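Long-range contact in 6-phosphogluconolactonase (Shewanella baltica, PDB 3NWP), which probably hydrolyses 6-phosphogluconolactone to 6-phosphogluconate, the second step of the pentose phosphate pathway: residues A[69-77]-A[102-112]. Numbering follows the deposited sequence.
Sequences TLADERWVE and FRGLKNMFSTA
Where the broken strand 66-74 of the mixed central sheet runs out, the loop leading from strand 101-102 to helix 112-122 wraps around its end, and W75 is gripped inside that loop. K106 lies across one face of the indole, its CE 3.5 Å from the centroid of the five-membered ring of W75 and its NZ off-centre at 4.0 Å, a CH-pi and cation-pi pair. Bends at chi2 (67°) and chi4 (65°) fold the lysine chain over the ring and turn K106 NZ to N107 O, to which it donates at 2.8 Å. On the opposite face sits the start of the helix, A112 CA 3.8 Å from the centroid of the six-membered ring of W75. At the edge, W75 NE1 donates in the ring plane to F109 O (2.8 Å), a bent bond of 146°, while N107 OD1, which closes an Asx turn onto F109 N, meets CZ2 and CH2 of W75. A leucine in place of W75 would probably leave F109 O without its donor and K106 without the ring it lies on, letting the loop shift. Farther back, T69 OG1 donates to R103 O (2.7 Å), and L105 lays CD1 3.6 Å from L70 O. One water links E73 OE2 to K106 N. Helix 84-91 packs on L70 and F102 through V88; I176 of strand 175-178 touches L105, and helix 112-122 holds N107 ND2 through G115 O.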
loop_
_atom_site.group_PDB
_atom_site.type_symbol
_atom_site.label_atom_id
_atom_site.label_comp_id
_atom_site.label_asym_id
_atom_site.label_seq_id
_atom_site.Cartn_x
_atom_site.Cartn_y
_atom_site.Cartn_z
ATOM N N THR A 69 -1.747 -3.526 -8.164
ATOM C CA THR A 69 -2.210 -4.493 -7.193
ATOM C C THR A 69 -2.377 -3.830 -5.817
ATOM O O THR A 69 -2.226 -2.610 -5.674
ATOM C CB THR A 69 -1.327 -5.760 -7.152
ATOM O OG1 THR A 69 -2.031 -6.815 -6.451
ATOM C CG2 THR A 69 0.053 -5.539 -6.518
ATOM N N LEU A 70 -2.725 -4.626 -4.815
ATOM C CA LEU A 70 -3.045 -4.198 -3.473
ATOM C C LEU A 70 -1.922 -4.507 -2.498
ATOM O O LEU A 70 -1.240 -5.551 -2.600
ATOM C CB LEU A 70 -4.304 -4.964 -2.987
ATOM C CG LEU A 70 -5.547 -4.846 -3.878
ATOM C CD1 LEU A 70 -6.671 -5.774 -3.393
ATOM C CD2 LEU A 70 -6.013 -3.387 -3.916
ATOM N N ALA A 71 -1.733 -3.622 -1.530
ATOM C CA ALA A 71 -0.805 -3.884 -0.441
ATOM C C ALA A 71 -1.249 -5.056 0.427
ATOM O O ALA A 71 -0.409 -5.742 1.016
ATOM C CB ALA A 71 -0.569 -2.604 0.426
ATOM N N ASP A 72 -2.561 -5.203 0.524
ATOM C CA ASP A 72 -3.208 -6.224 1.373
ATOM C C ASP A 72 -4.658 -6.341 1.014
ATOM O O ASP A 72 -5.230 -5.515 0.286
ATOM C CB ASP A 72 -3.022 -5.919 2.872
ATOM C CG ASP A 72 -3.838 -4.739 3.368
ATOM O OD1 ASP A 72 -3.942 -3.754 2.638
ATOM O OD2 ASP A 72 -4.326 -4.756 4.492
ATOM N N GLU A 73 -5.271 -7.390 1.531
ATOM C CA GLU A 73 -6.666 -7.645 1.232
ATOM C C GLU A 73 -7.283 -8.400 2.385
ATOM O O GLU A 73 -6.640 -9.162 3.063
ATOM C CB GLU A 73 -6.820 -8.399 -0.098
ATOM C CG GLU A 73 -8.238 -8.755 -0.501
ATOM C CD GLU A 73 -9.135 -7.518 -0.671
ATOM O OE1 GLU A 73 -9.539 -6.921 0.341
ATOM O OE2 GLU A 73 -9.377 -7.158 -1.867
ATOM N N ARG A 74 -8.561 -8.131 2.628
ATOM C CA ARG A 74 -9.363 -8.907 3.582
ATOM C C ARG A 74 -9.903 -10.122 2.858
ATOM O O ARG A 74 -10.335 -10.041 1.678
ATOM C CB ARG A 74 -10.512 -8.061 4.110
ATOM C CG ARG A 74 -10.124 -6.898 5.038
ATOM C CD ARG A 74 -9.521 -5.710 4.277
ATOM N NE ARG A 74 -9.286 -4.589 5.171
ATOM C CZ ARG A 74 -10.236 -3.782 5.640
ATOM N NH1 ARG A 74 -11.520 -3.910 5.265
ATOM N NH2 ARG A 74 -9.900 -2.812 6.490
ATOM N N TRP A 75 -9.876 -11.282 3.525
ATOM C CA TRP A 75 -10.312 -12.528 2.859
ATOM C C TRP A 75 -11.859 -12.633 2.912
ATOM O O TRP A 75 -12.463 -13.387 3.754
ATOM C CB TRP A 75 -9.594 -13.760 3.442
ATOM C CG TRP A 75 -9.518 -14.832 2.459
ATOM C CD1 TRP A 75 -10.335 -15.959 2.348
ATOM C CD2 TRP A 75 -8.618 -14.897 1.368
ATOM N NE1 TRP A 75 -9.963 -16.696 1.254
ATOM C CE2 TRP A 75 -8.915 -16.074 0.628
ATOM C CE3 TRP A 75 -7.595 -14.060 0.916
ATOM C CZ2 TRP A 75 -8.231 -16.421 -0.511
ATOM C CZ3 TRP A 75 -6.908 -14.395 -0.216
ATOM C CH2 TRP A 75 -7.223 -15.581 -0.937
ATOM N N VAL A 76 -12.487 -11.845 2.034
ATOM C CA VAL A 76 -13.914 -11.704 1.910
ATOM C C VAL A 76 -14.156 -11.598 0.403
ATOM O O VAL A 76 -13.208 -11.367 -0.371
ATOM C CB VAL A 76 -14.454 -10.456 2.622
ATOM C CG1 VAL A 76 -14.219 -10.481 4.185
ATOM C CG2 VAL A 76 -13.870 -9.168 1.983
ATOM N N GLU A 77 -15.405 -11.788 -0.047
ATOM C CA GLU A 77 -15.676 -11.690 -1.467
ATOM C C GLU A 77 -15.285 -10.316 -1.999
ATOM O O GLU A 77 -15.416 -9.314 -1.303
ATOM C CB GLU A 77 -17.167 -11.921 -1.764
ATOM C CG GLU A 77 -17.677 -13.322 -1.416
ATOM C CD GLU A 77 -17.062 -14.365 -2.288
ATOM O OE1 GLU A 77 -17.229 -14.249 -3.522
ATOM O OE2 GLU A 77 -16.414 -15.289 -1.746
ATOM N N PHE A 102 -5.084 -4.380 -13.570
ATOM C CA PHE A 102 -5.247 -4.613 -12.139
ATOM C C PHE A 102 -5.320 -6.117 -11.836
ATOM O O PHE A 102 -6.000 -6.879 -12.547
ATOM C CB PHE A 102 -6.516 -3.942 -11.623
ATOM C CG PHE A 102 -6.828 -4.266 -10.203
ATOM C CD1 PHE A 102 -6.139 -3.666 -9.177
ATOM C CD2 PHE A 102 -7.778 -5.210 -9.864
ATOM C CE1 PHE A 102 -6.391 -3.973 -7.848
ATOM C CE2 PHE A 102 -8.033 -5.522 -8.509
ATOM C CZ PHE A 102 -7.380 -4.888 -7.514
ATOM N N ARG A 103 -4.639 -6.545 -10.773
ATOM C CA ARG A 103 -4.806 -7.886 -10.224
ATOM C C ARG A 103 -5.024 -7.801 -8.739
ATOM O O ARG A 103 -4.205 -7.193 -8.038
ATOM C CB ARG A 103 -3.554 -8.711 -10.489
ATOM C CG ARG A 103 -3.736 -10.191 -10.082
ATOM C CD ARG A 103 -4.296 -11.002 -11.203
ATOM N NE ARG A 103 -3.245 -11.273 -12.171
ATOM C CZ ARG A 103 -3.418 -11.936 -13.307
ATOM N NH1 ARG A 103 -4.621 -12.395 -13.649
ATOM N NH2 ARG A 103 -2.377 -12.129 -14.111
ATOM N N GLY A 104 -6.141 -8.342 -8.236
ATOM C CA GLY A 104 -6.371 -8.376 -6.816
ATOM C C GLY A 104 -5.635 -9.551 -6.194
ATOM O O GLY A 104 -4.876 -10.270 -6.860
ATOM N N LEU A 105 -5.878 -9.718 -4.907
ATOM C CA LEU A 105 -5.282 -10.800 -4.124
ATOM C C LEU A 105 -6.278 -11.898 -3.767
ATOM O O LEU A 105 -5.854 -13.039 -3.552
ATOM C CB LEU A 105 -4.645 -10.262 -2.869
ATOM C CG LEU A 105 -3.580 -9.178 -3.063
ATOM C CD1 LEU A 105 -3.023 -8.608 -1.756
ATOM C CD2 LEU A 105 -2.409 -9.713 -3.834
ATOM N N LYS A 106 -7.556 -11.572 -3.577
ATOM C CA LYS A 106 -8.556 -12.615 -3.237
ATOM C C LYS A 106 -8.678 -13.609 -4.375
ATOM O O LYS A 106 -8.697 -13.246 -5.568
ATOM C CB LYS A 106 -9.929 -11.977 -2.974
ATOM C CG LYS A 106 -11.023 -12.940 -2.533
ATOM C CD LYS A 106 -10.739 -13.514 -1.160
ATOM C CE LYS A 106 -11.895 -14.350 -0.573
ATOM N NZ LYS A 106 -12.204 -15.604 -1.316
ATOM N N ASN A 107 -8.785 -14.897 -4.014
ATOM C CA ASN A 107 -9.063 -15.971 -4.992
ATOM C C ASN A 107 -10.038 -16.958 -4.359
ATOM O O ASN A 107 -10.525 -16.729 -3.248
ATOM C CB ASN A 107 -7.772 -16.648 -5.477
ATOM C CG ASN A 107 -6.966 -17.217 -4.343
ATOM O OD1 ASN A 107 -7.510 -17.920 -3.449
ATOM N ND2 ASN A 107 -5.655 -16.893 -4.343
HETATM N N MSE A 108 -10.353 -18.040 -5.103
HETATM C CA MSE A 108 -11.423 -18.931 -4.664
HETATM C C MSE A 108 -11.155 -19.767 -3.412
HETATM O O MSE A 108 -12.100 -20.324 -2.823
HETATM C CB MSE A 108 -11.905 -19.813 -5.826
HETATM C CG MSE A 108 -12.758 -19.038 -6.840
HETATM SE SE MSE A 108 -14.390 -18.195 -6.079
HETATM C CE MSE A 108 -15.297 -19.803 -5.398
ATOM N N PHE A 109 -9.900 -19.837 -2.971
ATOM C CA PHE A 109 -9.578 -20.592 -1.759
ATOM C C PHE A 109 -10.329 -20.033 -0.561
ATOM O O PHE A 109 -10.614 -18.829 -0.504
ATOM C CB PHE A 109 -8.071 -20.682 -1.526
ATOM C CG PHE A 109 -7.361 -21.643 -2.431
ATOM C CD1 PHE A 109 -7.346 -23.006 -2.149
ATOM C CD2 PHE A 109 -6.678 -21.206 -3.538
ATOM C CE1 PHE A 109 -6.658 -23.880 -2.985
ATOM C CE2 PHE A 109 -5.965 -22.059 -4.349
ATOM C CZ PHE A 109 -5.969 -23.429 -4.085
ATOM N N SER A 110 -10.690 -20.914 0.389
ATOM C CA SER A 110 -11.596 -20.529 1.449
ATOM C C SER A 110 -10.929 -19.731 2.579
ATOM O O SER A 110 -11.625 -19.069 3.351
ATOM C CB SER A 110 -12.309 -21.752 2.037
ATOM O OG SER A 110 -11.380 -22.573 2.705
ATOM N N THR A 111 -9.596 -19.808 2.664
ATOM C CA THR A 111 -8.811 -18.999 3.613
ATOM C C THR A 111 -7.591 -18.385 2.958
ATOM O O THR A 111 -7.093 -18.875 1.964
ATOM C CB THR A 111 -8.293 -19.834 4.795
ATOM O OG1 THR A 111 -7.388 -20.837 4.312
ATOM C CG2 THR A 111 -9.495 -20.497 5.545
ATOM N N ALA A 112 -7.079 -17.312 3.570
ATOM C CA ALA A 112 -5.886 -16.660 3.062
ATOM C C ALA A 112 -4.700 -17.613 3.062
ATOM O O ALA A 112 -3.871 -17.568 2.178
ATOM C CB ALA A 112 -5.596 -15.379 3.905
HETATM O O HOH W 1 -8.432 -8.746 -3.899
HETATM O O HOH W 2 -13.606 -15.214 -3.671
HETATM O O HOH W 3 -14.810 -15.262 0.825
#